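Local coordinates for topoisomerase I-like protein (Leishmania donovani, PDB 2B9S) that probably relaxes supercoiled DNA by cutting and resealing one strand, as the DNA-bound large subunit of a heterodimeric type IB topoisomerase, at residues R322-F325 and I331-Q334; C143-R148 and V229-S234; P54-V59 and D90-P95; R156-G161 and A216-S221. One frame throughout, in Å; residues are numbered along the deposited sequence.

How the contacts relate
Contacts 3, 2 and 4 belong to the DNA-binding fragment of the family, and contact 1 to the catalytic core. Along the chain contact 3 comes first. Contact 2 then opens, contact 4 falls between its two segments, and contact 1 comes last. Contacts 2 and 4 have centres about 20 Å apart and meet where strands 216-219 and 226-229 pair, through Val-229 N and Ala-216 O. Contact 3 touches contact 4 through Glu-58 and Pro-160, with centres about 22 Å apart. Contact 1 lies about 33 to 44 Å from the others, centre to centre. Contacts 1, 2 and 4 all come close to the DNA, so both family regions engage it.

Contact 1 (R322-F325 and I331-Q334); sequences RFDF and IRYQ
Strands 322-325 and 332-334 run antiparallel, their axes 4.8 Å apart at closest and 172° apart in direction. Phe-325 and Tyr-333 form the hydrogen-bonded pair. Phe-325 N gives a bond to Tyr-333 O, and Tyr-333 N returns one of 2.7 Å to Phe-325 O. Asp-324 and Gln-334 form the neighbouring non-hydrogen-bonded pair.

The face with Asp-324 carries a two-pronged salt bridge. Arg-332 comes side-on: NE bonds Asp-324 OD1 at 2.8 Å, and NH2 bonds Asp-324 OD2 at 2.8 Å. Both oxygens are met on their syn sides, and the carboxylate and guanidinium are nearly coplanar, 12° apart. The Arg-332 chain is extended from CG to NE, which carries the head across to the aspartate. Gln-334 CG lies beside Asp-324 OD1.

The two strands make a beta hairpin in the catalytic core, part of a three-stranded antiparallel sheet with strand 313-315. Near the turn, the side chain of Ile-331 is about 9 Å from the vanadate and packs on a DNA sugar.

The other face is aromatic. Phe-325 and Tyr-333 point the same way, and their ring planes are 15° apart. The rings are slid so far that they barely overlap, with centroids 5.0 Å apart. Tyr-333 CB instead sits over a face of the Phe-325 ring in a CH-pi contact, 3.8 Å from the centroid. Phe-323 CB meets the edge of the Tyr-333 ring, 3.7 Å from CE1. The Phe-323 ring packs edge-to-face with Phe-283 of helix 272-287, and Tyr-333 OH is hydrogen-bonded to Asn-335 ND2.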
loop_
_atom_site.group_PDB
_atom_site.type_symbol
_atom_site.label_atom_id
_atom_site.label_comp_id
_atom_site.label_asym_id
_atom_site.label_seq_id
_atom_site.Cartn_x
_atom_site.Cartn_y
_atom_site.Cartn_z
ATOM N N ARG D 322 17.352 16.094 15.270
ATOM C CA ARG D 322 17.710 15.115 14.254
ATOM C C ARG D 322 16.871 13.828 14.409
ATOM O O ARG D 322 17.056 13.063 15.374
ATOM C CB ARG D 322 19.187 14.768 14.361
ATOM C CG ARG D 322 19.656 13.799 13.312
ATOM C CD ARG D 322 21.159 13.790 13.221
ATOM N NE ARG D 322 21.674 15.049 12.682
ATOM C CZ ARG D 322 22.960 15.421 12.696
ATOM N NH1 ARG D 322 23.892 14.640 13.228
ATOM N NH2 ARG D 322 23.312 16.596 12.182
ATOM N N PHE D 323 15.968 13.612 13.448
ATOM C CA PHE D 323 15.175 12.376 13.303
ATOM C C PHE D 323 15.942 11.326 12.485
ATOM O O PHE D 323 16.499 11.642 11.439
ATOM C CB PHE D 323 13.863 12.682 12.567
ATOM C CG PHE D 323 12.884 13.508 13.362
ATOM C CD1 PHE D 323 11.835 12.898 14.037
ATOM C CD2 PHE D 323 13.003 14.895 13.420
ATOM C CE1 PHE D 323 10.921 13.645 14.765
ATOM C CE2 PHE D 323 12.103 15.647 14.147
ATOM C CZ PHE D 323 11.061 15.025 14.825
ATOM N N ASP D 324 15.970 10.082 12.946
ATOM C CA ASP D 324 16.502 8.983 12.121
ATOM C C ASP D 324 15.783 7.679 12.448
ATOM O O ASP D 324 15.988 7.078 13.512
ATOM C CB ASP D 324 18.015 8.842 12.296
ATOM C CG ASP D 324 18.643 7.841 11.327
ATOM O OD1 ASP D 324 17.939 7.222 10.485
ATOM O OD2 ASP D 324 19.872 7.671 11.420
ATOM N N PHE D 325 14.909 7.252 11.545
ATOM C CA PHE D 325 14.072 6.075 11.825
ATOM C C PHE D 325 13.551 5.426 10.560
ATOM O O PHE D 325 13.459 6.072 9.508
ATOM C CB PHE D 325 12.914 6.444 12.782
ATOM C CG PHE D 325 11.886 7.371 12.183
ATOM C CD1 PHE D 325 10.866 6.872 11.364
ATOM C CD2 PHE D 325 11.921 8.745 12.453
ATOM C CE1 PHE D 325 9.889 7.741 10.797
ATOM C CE2 PHE D 325 10.972 9.629 11.893
ATOM C CZ PHE D 325 9.945 9.120 11.067
ATOM N N ILE D 331 11.363 2.412 4.829
ATOM C CA ILE D 331 12.013 3.561 4.200
ATOM C C ILE D 331 12.500 4.444 5.322
ATOM O O ILE D 331 11.753 4.754 6.251
ATOM C CB ILE D 331 11.037 4.343 3.242
ATOM C CG1 ILE D 331 10.490 3.434 2.116
ATOM C CG2 ILE D 331 11.671 5.630 2.700
ATOM C CD1 ILE D 331 11.543 2.654 1.300
ATOM N N ARG D 332 13.771 4.815 5.244
ATOM C CA ARG D 332 14.422 5.601 6.266
ATOM C C ARG D 332 14.005 7.065 6.191
ATOM O O ARG D 332 13.917 7.645 5.120
ATOM C CB ARG D 332 15.947 5.451 6.136
ATOM C CG ARG D 332 16.759 6.073 7.259
ATOM C CD ARG D 332 18.223 5.870 6.982
ATOM N NE ARG D 332 19.086 6.326 8.078
ATOM C CZ ARG D 332 20.399 6.096 8.151
ATOM N NH1 ARG D 332 21.012 5.410 7.197
ATOM N NH2 ARG D 332 21.109 6.555 9.179
ATOM N N TYR D 333 13.694 7.634 7.346
ATOM C CA TYR D 333 13.403 9.041 7.451
ATOM C C TYR D 333 14.587 9.679 8.184
ATOM O O TYR D 333 14.877 9.315 9.329
ATOM C CB TYR D 333 12.087 9.255 8.206
ATOM C CG TYR D 333 11.675 10.704 8.324
ATOM C CD1 TYR D 333 12.229 11.523 9.317
ATOM C CD2 TYR D 333 10.743 11.262 7.453
ATOM C CE1 TYR D 333 11.872 12.836 9.449
ATOM C CE2 TYR D 333 10.373 12.595 7.574
ATOM C CZ TYR D 333 10.946 13.381 8.586
ATOM O OH TYR D 333 10.617 14.711 8.748
ATOM N N GLN D 334 15.268 10.602 7.501
ATOM C CA GLN D 334 16.394 11.352 8.041
ATOM C C GLN D 334 16.112 12.816 7.815
ATOM O O GLN D 334 15.912 13.245 6.677
ATOM C CB GLN D 334 17.696 10.985 7.327
ATOM C CG GLN D 334 18.341 9.709 7.823
ATOM C CD GLN D 334 19.592 9.344 7.043
ATOM O OE1 GLN D 334 19.530 8.987 5.861
ATOM N NE2 GLN D 334 20.729 9.401 7.708
#

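Contact 2 (C143-R148 and V229-S234); sequences CVWDGR and VMLAPS
The end of strand 143-145 and the loop 229-234 approach without backbone pairing, and their nearest CA atoms, of Cys-143 and Leu-231, are 8.4 Å apart. Side chains alone bridge the gap. Leu-231 divides its two methyl groups between two partners. CD2 meets Cys-143 SG at 3.3 Å, a close approach for an apolar pair. CD1 lies 3.7 Å from Trp-145 CE3, on the six-membered part of the indole, and comes to the ring obliquely.

Cys-143 and Trp-145 are two apart on the strand, so both side chains face the leucine. With CG anti to the backbone N (chi1 179°), Trp-145 brings the benzo part of its indole beside the leucine. All three residues are buried. Val-237 of helix 236-266 touches both Trp-145 and Leu-231, and the ring of Trp-22 packs edge-to-face with Trp-145.

Strand 142-145 leads into strand 148-151 through a type I' turn from Trp-145 to Arg-148, closed by bonds from Trp-145 N to Arg-148 O and from Arg-148 N to Trp-145 O. Asp-146 and Gly-147 hold its corners with positive phi. This is a tight two-residue beta hairpin, packed by one face against the loop entering helix 236-266.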
loop_
_atom_site.group_PDB
_atom_site.type_symbol
_atom_site.label_atom_id
_atom_site.label_comp_id
_atom_site.label_asym_id
_atom_site.label_seq_id
_atom_site.Cartn_x
_atom_site.Cartn_y
_atom_site.Cartn_z
ATOM N N CYS D 143 -17.437 -5.795 -13.653
ATOM C CA CYS D 143 -18.617 -6.082 -12.864
ATOM C C CYS D 143 -19.682 -5.032 -13.204
ATOM O O CYS D 143 -19.416 -4.099 -13.956
ATOM C CB CYS D 143 -18.271 -6.077 -11.363
ATOM S SG CYS D 143 -18.038 -4.455 -10.640
ATOM N N VAL D 144 -20.883 -5.191 -12.658
ATOM C CA VAL D 144 -21.930 -4.202 -12.845
ATOM C C VAL D 144 -22.381 -3.745 -11.462
ATOM O O VAL D 144 -22.957 -4.511 -10.692
ATOM C CB VAL D 144 -23.127 -4.735 -13.737
ATOM C CG1 VAL D 144 -24.220 -3.680 -13.884
ATOM C CG2 VAL D 144 -22.634 -5.151 -15.124
ATOM N N TRP D 145 -22.077 -2.487 -11.163
ATOM C CA TRP D 145 -22.333 -1.862 -9.874
ATOM C C TRP D 145 -23.423 -0.835 -10.111
ATOM O O TRP D 145 -23.193 0.159 -10.806
ATOM C CB TRP D 145 -21.039 -1.186 -9.398
ATOM C CG TRP D 145 -21.096 -0.454 -8.076
ATOM C CD1 TRP D 145 -21.786 0.693 -7.798
ATOM C CD2 TRP D 145 -20.376 -0.787 -6.874
ATOM N NE1 TRP D 145 -21.583 1.068 -6.491
ATOM C CE2 TRP D 145 -20.710 0.189 -5.904
ATOM C CE3 TRP D 145 -19.502 -1.830 -6.516
ATOM C CZ2 TRP D 145 -20.188 0.165 -4.594
ATOM C CZ3 TRP D 145 -18.990 -1.861 -5.203
ATOM C CH2 TRP D 145 -19.342 -0.872 -4.265
ATOM N N ASP D 146 -24.596 -1.070 -9.526
ATOM C CA ASP D 146 -25.781 -0.227 -9.717
ATOM C C ASP D 146 -26.086 0.066 -11.201
ATOM O O ASP D 146 -26.350 1.214 -11.573
ATOM C CB ASP D 146 -25.629 1.086 -8.937
ATOM C CG ASP D 146 -25.870 0.924 -7.449
ATOM O OD1 ASP D 146 -26.333 -0.144 -7.019
ATOM O OD2 ASP D 146 -25.599 1.888 -6.703
ATOM N N GLY D 147 -26.011 -0.966 -12.044
ATOM C CA GLY D 147 -26.308 -0.835 -13.482
ATOM C C GLY D 147 -25.177 -0.317 -14.357
ATOM O O GLY D 147 -25.244 -0.419 -15.582
ATOM N N ARG D 148 -24.135 0.236 -13.736
ATOM C CA ARG D 148 -22.958 0.720 -14.463
ATOM C C ARG D 148 -21.832 -0.322 -14.492
ATOM O O ARG D 148 -21.522 -0.978 -13.488
ATOM C CB ARG D 148 -22.469 2.031 -13.875
ATOM N N VAL D 229 -10.812 -8.580 -3.288
ATOM C CA VAL D 229 -11.002 -8.147 -4.658
ATOM C C VAL D 229 -11.891 -6.904 -4.637
ATOM O O VAL D 229 -13.017 -6.930 -4.137
ATOM C CB VAL D 229 -11.644 -9.247 -5.505
ATOM C CG1 VAL D 229 -11.826 -8.769 -6.931
ATOM C CG2 VAL D 229 -10.802 -10.511 -5.461
ATOM N N MET D 230 -11.361 -5.808 -5.157
ATOM C CA MET D 230 -12.079 -4.528 -5.178
ATOM C C MET D 230 -12.065 -3.897 -6.587
ATOM O O MET D 230 -11.381 -4.398 -7.493
ATOM C CB MET D 230 -11.503 -3.594 -4.087
ATOM C CG MET D 230 -11.939 -4.010 -2.639
ATOM S SD MET D 230 -11.508 -2.809 -1.385
ATOM C CE MET D 230 -11.943 -3.566 0.208
ATOM N N LEU D 231 -12.808 -2.801 -6.772
ATOM C CA LEU D 231 -12.894 -2.133 -8.094
ATOM C C LEU D 231 -11.628 -1.367 -8.460
ATOM O O LEU D 231 -10.827 -1.056 -7.595
ATOM C CB LEU D 231 -14.143 -1.233 -8.209
ATOM C CG LEU D 231 -15.539 -1.857 -8.031
ATOM C CD1 LEU D 231 -16.613 -0.963 -8.612
ATOM C CD2 LEU D 231 -15.648 -3.227 -8.646
ATOM N N ALA D 232 -11.440 -1.122 -9.754
ATOM C CA ALA D 232 -10.313 -0.357 -10.264
ATOM C C ALA D 232 -10.466 1.116 -9.886
ATOM O O ALA D 232 -11.575 1.573 -9.639
ATOM C CB ALA D 232 -10.207 -0.521 -11.777
ATOM N N PRO D 233 -9.348 1.863 -9.818
ATOM C CA PRO D 233 -9.419 3.289 -9.444
ATOM C C PRO D 233 -10.263 4.144 -10.408
ATOM O O PRO D 233 -10.781 5.189 -9.994
ATOM C CB PRO D 233 -7.949 3.740 -9.434
ATOM C CG PRO D 233 -7.123 2.483 -9.466
ATOM C CD PRO D 233 -7.968 1.405 -10.065
ATOM N N SER D 234 -10.410 3.681 -11.661
ATOM C CA SER D 234 -11.303 4.300 -12.671
ATOM C C SER D 234 -12.797 4.181 -12.364
ATOM O O SER D 234 -13.624 4.870 -12.979
ATOM C CB SER D 234 -11.015 3.765 -14.089
ATOM O OG SER D 234 -11.331 2.383 -14.228
#

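Contact 3 (P54-V59 and D90-P95); sequences PEEEEV and DKRQHP
Salt bridges carry this contact, and the glutamates of helix 54-59 supply the acids. Glu-56 meets Arg-92 with both oxygens. Arg-92 NE bonds Glu-56 OE2 at 2.9 Å, and Arg-92 NH2 bonds Glu-56 OE1 at 3.0 Å. Both bonds are nearly straight. The carboxylate lies at the edge of the guanidinium, and the two planes are 20° apart. Arg-92 reaches it by a bend at chi2 (72°), while the Glu-56 chain runs extended beyond CG.

The second bridge is single and more exposed. Lys-91 NZ bonds Glu-55 OE1 at 3.1 Å, on the syn lone pair. The two side chains cross at about a right angle, and the lysine chain is bent near its end.

The bridges join the first turn of helix 54-64 to the loop that leaves helix 75-89. They lie in the DNA-binding fragment, with the nearest atom about 12 Å from the DNA. Glu-56 and Glu-55 also pack on helix 75-89, at Leu-89 and Ile-88.

Further hydrogen bonds hold the Glu-56 and Arg-92 pair in place. Arg-92 NH1 bonds Gln-93 O at 2.9 Å, and Arg-92 NH2 also reaches Lys-51 O. All three guanidinium nitrogens are thus engaged. Glu-56 OE1 accepts a second bond from Thr-53 N, of the residue just before the helix, as in one half of a capping box.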
loop_
_atom_site.group_PDB
_atom_site.type_symbol
_atom_site.label_atom_id
_atom_site.label_comp_id
_atom_site.label_asym_id
_atom_site.label_seq_id
_atom_site.Cartn_x
_atom_site.Cartn_y
_atom_site.Cartn_z
ATOM N N PRO D 54 4.753 -33.696 -5.996
ATOM C CA PRO D 54 4.436 -32.393 -6.621
ATOM C C PRO D 54 4.341 -31.205 -5.630
ATOM O O PRO D 54 4.752 -30.097 -5.941
ATOM C CB PRO D 54 3.072 -32.656 -7.285
ATOM C CG PRO D 54 3.160 -34.156 -7.689
ATOM C CD PRO D 54 3.909 -34.793 -6.534
ATOM N N GLU D 55 3.805 -31.465 -4.447
ATOM C CA GLU D 55 3.619 -30.468 -3.412
ATOM C C GLU D 55 4.952 -30.021 -2.800
ATOM O O GLU D 55 5.145 -28.835 -2.548
ATOM C CB GLU D 55 2.672 -31.021 -2.338
ATOM C CG GLU D 55 2.281 -30.021 -1.246
ATOM C CD GLU D 55 1.617 -30.676 -0.036
ATOM O OE1 GLU D 55 1.650 -31.937 0.089
ATOM O OE2 GLU D 55 1.083 -29.922 0.808
ATOM N N GLU D 56 5.839 -30.978 -2.540
ATOM C CA GLU D 56 7.201 -30.715 -2.062
ATOM C C GLU D 56 8.013 -30.033 -3.147
ATOM O O GLU D 56 8.784 -29.126 -2.865
ATOM C CB GLU D 56 7.916 -32.021 -1.664
ATOM C CG GLU D 56 7.294 -32.749 -0.493
ATOM C CD GLU D 56 7.715 -34.202 -0.393
ATOM O OE1 GLU D 56 8.374 -34.715 -1.309
ATOM O OE2 GLU D 56 7.383 -34.855 0.609
ATOM N N GLU D 57 7.835 -30.493 -4.383
ATOM C CA GLU D 57 8.592 -30.028 -5.518
ATOM C C GLU D 57 8.267 -28.586 -5.860
ATOM O O GLU D 57 9.146 -27.818 -6.280
ATOM C CB GLU D 57 8.321 -30.928 -6.731
ATOM C CG GLU D 57 9.039 -30.440 -7.965
ATOM C CD GLU D 57 8.520 -31.045 -9.254
ATOM O OE1 GLU D 57 8.814 -32.230 -9.540
ATOM O OE2 GLU D 57 7.850 -30.311 -9.998
ATOM N N GLU D 58 6.990 -28.237 -5.735
ATOM C CA GLU D 58 6.542 -26.890 -6.032
ATOM C C GLU D 58 7.212 -25.884 -5.094
ATOM O O GLU D 58 7.676 -24.835 -5.544
ATOM C CB GLU D 58 5.016 -26.802 -5.908
ATOM C CG GLU D 58 4.455 -25.401 -6.104
ATOM C CD GLU D 58 2.958 -25.313 -5.909
ATOM O OE1 GLU D 58 2.385 -26.143 -5.152
ATOM O OE2 GLU D 58 2.367 -24.372 -6.477
ATOM N N VAL D 59 7.248 -26.215 -3.802
ATOM C CA VAL D 59 7.837 -25.355 -2.779
ATOM C C VAL D 59 9.375 -25.279 -2.865
ATOM O O VAL D 59 9.952 -24.194 -2.734
ATOM C CB VAL D 59 7.299 -25.712 -1.368
ATOM C CG1 VAL D 59 7.944 -24.847 -0.268
ATOM C CG2 VAL D 59 5.786 -25.524 -1.343
ATOM N N ASP D 90 7.650 -33.432 6.145
ATOM C CA ASP D 90 7.527 -34.224 7.381
ATOM C C ASP D 90 6.253 -35.047 7.439
ATOM O O ASP D 90 6.040 -35.775 8.398
ATOM C CB ASP D 90 7.618 -33.347 8.633
ATOM C CG ASP D 90 9.038 -32.874 8.930
ATOM O OD1 ASP D 90 9.981 -33.247 8.196
ATOM O OD2 ASP D 90 9.212 -32.117 9.913
ATOM N N LYS D 91 5.408 -34.942 6.416
ATOM C CA LYS D 91 4.232 -35.816 6.322
ATOM C C LYS D 91 4.614 -37.241 5.904
ATOM O O LYS D 91 3.847 -38.178 6.124
ATOM C CB LYS D 91 3.187 -35.224 5.385
ATOM C CG LYS D 91 2.568 -33.946 5.936
ATOM C CD LYS D 91 1.360 -33.524 5.134
ATOM C CE LYS D 91 1.763 -32.821 3.866
ATOM N NZ LYS D 91 0.946 -33.304 2.734
ATOM N N ARG D 92 5.802 -37.401 5.309
ATOM C CA ARG D 92 6.308 -38.717 4.925
ATOM C C ARG D 92 7.750 -38.912 5.418
ATOM O O ARG D 92 8.276 -38.049 6.109
ATOM C CB ARG D 92 6.137 -38.981 3.407
ATOM C CG ARG D 92 6.722 -37.938 2.432
ATOM C CD ARG D 92 8.261 -37.947 2.366
ATOM N NE ARG D 92 8.708 -37.357 1.114
ATOM C CZ ARG D 92 9.677 -37.841 0.341
ATOM N NH1 ARG D 92 10.331 -38.928 0.711
ATOM N NH2 ARG D 92 9.977 -37.240 -0.809
ATOM N N GLN D 93 8.360 -40.058 5.102
ATOM C CA GLN D 93 9.718 -40.376 5.561
ATOM C C GLN D 93 10.722 -39.818 4.575
ATOM O O GLN D 93 10.573 -40.008 3.370
ATOM C CB GLN D 93 9.903 -41.910 5.726
ATOM N N HIS D 94 11.730 -39.113 5.076
ATOM C CA HIS D 94 12.733 -38.465 4.209
ATOM C C HIS D 94 13.981 -38.165 5.023
ATOM O O HIS D 94 13.918 -38.133 6.278
ATOM C CB HIS D 94 12.198 -37.153 3.622
ATOM C CG HIS D 94 12.039 -36.073 4.641
ATOM N ND1 HIS D 94 10.901 -35.931 5.405
ATOM C CD2 HIS D 94 12.886 -35.107 5.048
ATOM C CE1 HIS D 94 11.058 -34.919 6.240
ATOM N NE2 HIS D 94 12.256 -34.403 6.045
ATOM N N PRO D 95 15.131 -37.956 4.331
ATOM C CA PRO D 95 16.377 -37.672 5.021
ATOM C C PRO D 95 16.767 -36.173 5.193
ATOM O O PRO D 95 17.881 -35.899 5.669
ATOM C CB PRO D 95 17.400 -38.390 4.124
ATOM C CG PRO D 95 16.850 -38.172 2.730
ATOM C CD PRO D 95 15.343 -38.069 2.871
#

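Contact 4 (R156-G161 and A216-S221); sequences RVEPPG and AMWRDS. With nucleotides of chain C.
A glutamate, Glu-158, lies against the backbone of the bound DNA while it packs on a tryptophan. Its CG meets the edge of the Trp-218 ring, near the ring plane, 3.9 Å from CZ2. The carboxylate is turned almost upright to that ring, with planes 82° apart. Glu-158 OE2 comes within 3.4 Å of C2' of DT12 of chain C. The Glu-158 chain is extended beyond CG, which carries the acid past the ring edge to the sugar. Glu-158 CG is 3.5 Å from OP2 of DT12.

Val-157 takes a different side of the indole. Its CG1 lies over one face of Trp-218, a looser contact at 4.5 Å from CH2. With CG between the backbone N and the carbonyl carbon (chi1 72°), Trp-218 sends its six-membered ring out from strand 216-219 to the loop 156-161. Pro-159 adds a contact with the DNA, its CD 3.3 Å from OP1 of DT12.

Strand 216-219 belongs to a mixed four-stranded sheet in the DNA-binding fragment, and Val-179 packs on Trp-218 and Val-157.

Glu-158 OE1 forms a salt bridge with Lys-176 NZ, and OE2 one with Lys-227 NZ. The two lysines probably offset the repulsion expected between this acid and the DNA phosphates, and they would favour its ionised form.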
loop_
_atom_site.group_PDB
_atom_site.type_symbol
_atom_site.label_atom_id
_atom_site.label_comp_id
_atom_site.label_asym_id
_atom_site.label_seq_id
_atom_site.Cartn_x
_atom_site.Cartn_y
_atom_site.Cartn_z
ATOM N N ARG D 156 -7.465 -11.584 -10.281
ATOM C CA ARG D 156 -6.563 -12.749 -10.280
ATOM C C ARG D 156 -6.075 -13.059 -8.874
ATOM O O ARG D 156 -5.295 -12.292 -8.304
ATOM C CB ARG D 156 -5.348 -12.508 -11.167
ATOM C CG ARG D 156 -5.636 -12.491 -12.623
ATOM C CD ARG D 156 -4.345 -12.478 -13.401
ATOM N NE ARG D 156 -4.460 -11.533 -14.497
ATOM C CZ ARG D 156 -4.736 -11.872 -15.751
ATOM N NH1 ARG D 156 -4.904 -13.161 -16.077
ATOM N NH2 ARG D 156 -4.828 -10.919 -16.673
ATOM N N VAL D 157 -6.533 -14.183 -8.336
ATOM C CA VAL D 157 -6.128 -14.665 -7.022
ATOM C C VAL D 157 -4.602 -14.821 -6.959
ATOM O O VAL D 157 -3.976 -15.365 -7.890
ATOM C CB VAL D 157 -6.812 -16.017 -6.675
ATOM C CG1 VAL D 157 -6.372 -16.514 -5.298
ATOM C CG2 VAL D 157 -8.308 -15.879 -6.727
ATOM N N GLU D 158 -4.022 -14.326 -5.862
ATOM C CA GLU D 158 -2.573 -14.356 -5.643
ATOM C C GLU D 158 -2.094 -15.784 -5.742
ATOM O O GLU D 158 -2.651 -16.662 -5.048
ATOM C CB GLU D 158 -2.214 -13.800 -4.261
ATOM C CG GLU D 158 -2.501 -12.335 -4.121
ATOM C CD GLU D 158 -2.122 -11.786 -2.753
ATOM O OE1 GLU D 158 -1.275 -12.393 -2.058
ATOM O OE2 GLU D 158 -2.685 -10.740 -2.375
ATOM N N PRO D 159 -1.087 -16.036 -6.615
ATOM C CA PRO D 159 -0.488 -17.358 -6.605
ATOM C C PRO D 159 0.364 -17.608 -5.344
ATOM O O PRO D 159 0.848 -16.656 -4.709
ATOM C CB PRO D 159 0.347 -17.394 -7.899
ATOM C CG PRO D 159 0.569 -15.966 -8.277
ATOM C CD PRO D 159 -0.525 -15.159 -7.665
ATOM N N PRO D 160 0.523 -18.883 -4.969
ATOM C CA PRO D 160 1.366 -19.237 -3.830
ATOM C C PRO D 160 2.832 -18.801 -4.018
ATOM O O PRO D 160 3.325 -18.680 -5.147
ATOM C CB PRO D 160 1.257 -20.766 -3.743
ATOM C CG PRO D 160 0.590 -21.225 -5.043
ATOM C CD PRO D 160 -0.135 -20.047 -5.599
ATOM N N GLY D 161 3.524 -18.563 -2.912
ATOM C CA GLY D 161 4.908 -18.167 -3.023
ATOM C C GLY D 161 5.537 -17.986 -1.675
ATOM O O GLY D 161 4.859 -18.047 -0.651
ATOM N N ALA D 216 -14.931 -10.132 -3.320
ATOM C CA ALA D 216 -14.448 -11.389 -2.769
ATOM C C ALA D 216 -13.377 -11.127 -1.703
ATOM O O ALA D 216 -12.740 -10.066 -1.700
ATOM C CB ALA D 216 -13.925 -12.315 -3.900
ATOM N N MET D 217 -13.193 -12.100 -0.805
ATOM C CA MET D 217 -12.281 -11.984 0.339
ATOM C C MET D 217 -11.732 -13.362 0.662
ATOM O O MET D 217 -12.442 -14.360 0.558
ATOM C CB MET D 217 -13.019 -11.402 1.561
ATOM C CG MET D 217 -12.196 -11.218 2.854
ATOM S SD MET D 217 -11.983 -12.692 3.919
ATOM C CE MET D 217 -13.628 -12.909 4.590
ATOM N N TRP D 218 -10.452 -13.421 1.021
ATOM C CA TRP D 218 -9.892 -14.621 1.628
ATOM C C TRP D 218 -8.921 -14.223 2.729
ATOM O O TRP D 218 -8.508 -13.069 2.848
ATOM C CB TRP D 218 -9.251 -15.558 0.607
ATOM C CG TRP D 218 -7.973 -15.063 0.062
ATOM C CD1 TRP D 218 -6.722 -15.313 0.552
ATOM C CD2 TRP D 218 -7.798 -14.219 -1.086
ATOM N NE1 TRP D 218 -5.780 -14.670 -0.207
ATOM C CE2 TRP D 218 -6.408 -13.985 -1.218
ATOM C CE3 TRP D 218 -8.684 -13.630 -2.012
ATOM C CZ2 TRP D 218 -5.867 -13.197 -2.250
ATOM C CZ3 TRP D 218 -8.141 -12.832 -3.043
ATOM C CH2 TRP D 218 -6.737 -12.625 -3.140
ATOM N N ARG D 219 -8.586 -15.182 3.563
ATOM C CA ARG D 219 -7.657 -14.929 4.640
ATOM C C ARG D 219 -6.292 -15.514 4.246
ATOM O O ARG D 219 -6.173 -16.700 3.932
ATOM C CB ARG D 219 -8.227 -15.520 5.925
ATOM C CG ARG D 219 -7.487 -15.149 7.179
ATOM C CD ARG D 219 -8.276 -15.575 8.404
ATOM N NE ARG D 219 -9.523 -14.810 8.546
ATOM C CZ ARG D 219 -9.606 -13.646 9.184
ATOM N NH1 ARG D 219 -8.508 -13.106 9.727
ATOM N NH2 ARG D 219 -10.779 -13.020 9.276
ATOM N N ASP D 220 -5.288 -14.648 4.210
ATOM C CA ASP D 220 -3.939 -15.008 3.756
ATOM C C ASP D 220 -3.181 -15.851 4.804
ATOM O O ASP D 220 -3.268 -15.576 5.988
ATOM C CB ASP D 220 -3.187 -13.723 3.367
ATOM C CG ASP D 220 -1.685 -13.840 3.498
ATOM O OD1 ASP D 220 -1.050 -14.162 2.479
ATOM O OD2 ASP D 220 -1.149 -13.572 4.611
ATOM N N SER D 221 -2.455 -16.880 4.359
ATOM C CA SER D 221 -1.861 -17.859 5.280
ATOM C C SER D 221 -0.612 -17.407 6.043
ATOM O O SER D 221 -0.285 -17.988 7.079
ATOM C CB SER D 221 -1.560 -19.164 4.555
ATOM O OG SER D 221 -0.533 -18.978 3.598
ATOM P P DT C 12 0.433 -11.154 -6.679
ATOM O OP1 DT C 12 1.048 -12.487 -6.543
ATOM O OP2 DT C 12 -1.007 -11.033 -7.013
ATOM O "O5'" DT C 12 0.713 -10.372 -5.317
ATOM C "C5'" DT C 12 2.027 -10.334 -4.699
ATOM C "C4'" DT C 12 1.993 -9.337 -3.563
ATOM O "O4'" DT C 12 1.773 -8.024 -4.120
ATOM C "C3'" DT C 12 0.898 -9.496 -2.494
ATOM O "O3'" DT C 12 1.449 -9.134 -1.202
ATOM C "C2'" DT C 12 -0.159 -8.453 -2.862
ATOM C "C1'" DT C 12 0.835 -7.388 -3.297
ATOM N N1 DT C 12 0.226 -6.166 -3.836
ATOM C C2 DT C 12 0.897 -4.980 -3.648
ATOM O O2 DT C 12 1.987 -4.910 -3.110
ATOM N N3 DT C 12 0.214 -3.886 -4.121
ATOM C C4 DT C 12 -1.029 -3.882 -4.726
ATOM O O4 DT C 12 -1.560 -2.851 -5.109
ATOM C C5 DT C 12 -1.670 -5.152 -4.875
ATOM C C7 DT C 12 -2.960 -5.292 -5.630
ATOM C C6 DT C 12 -1.030 -6.212 -4.419
#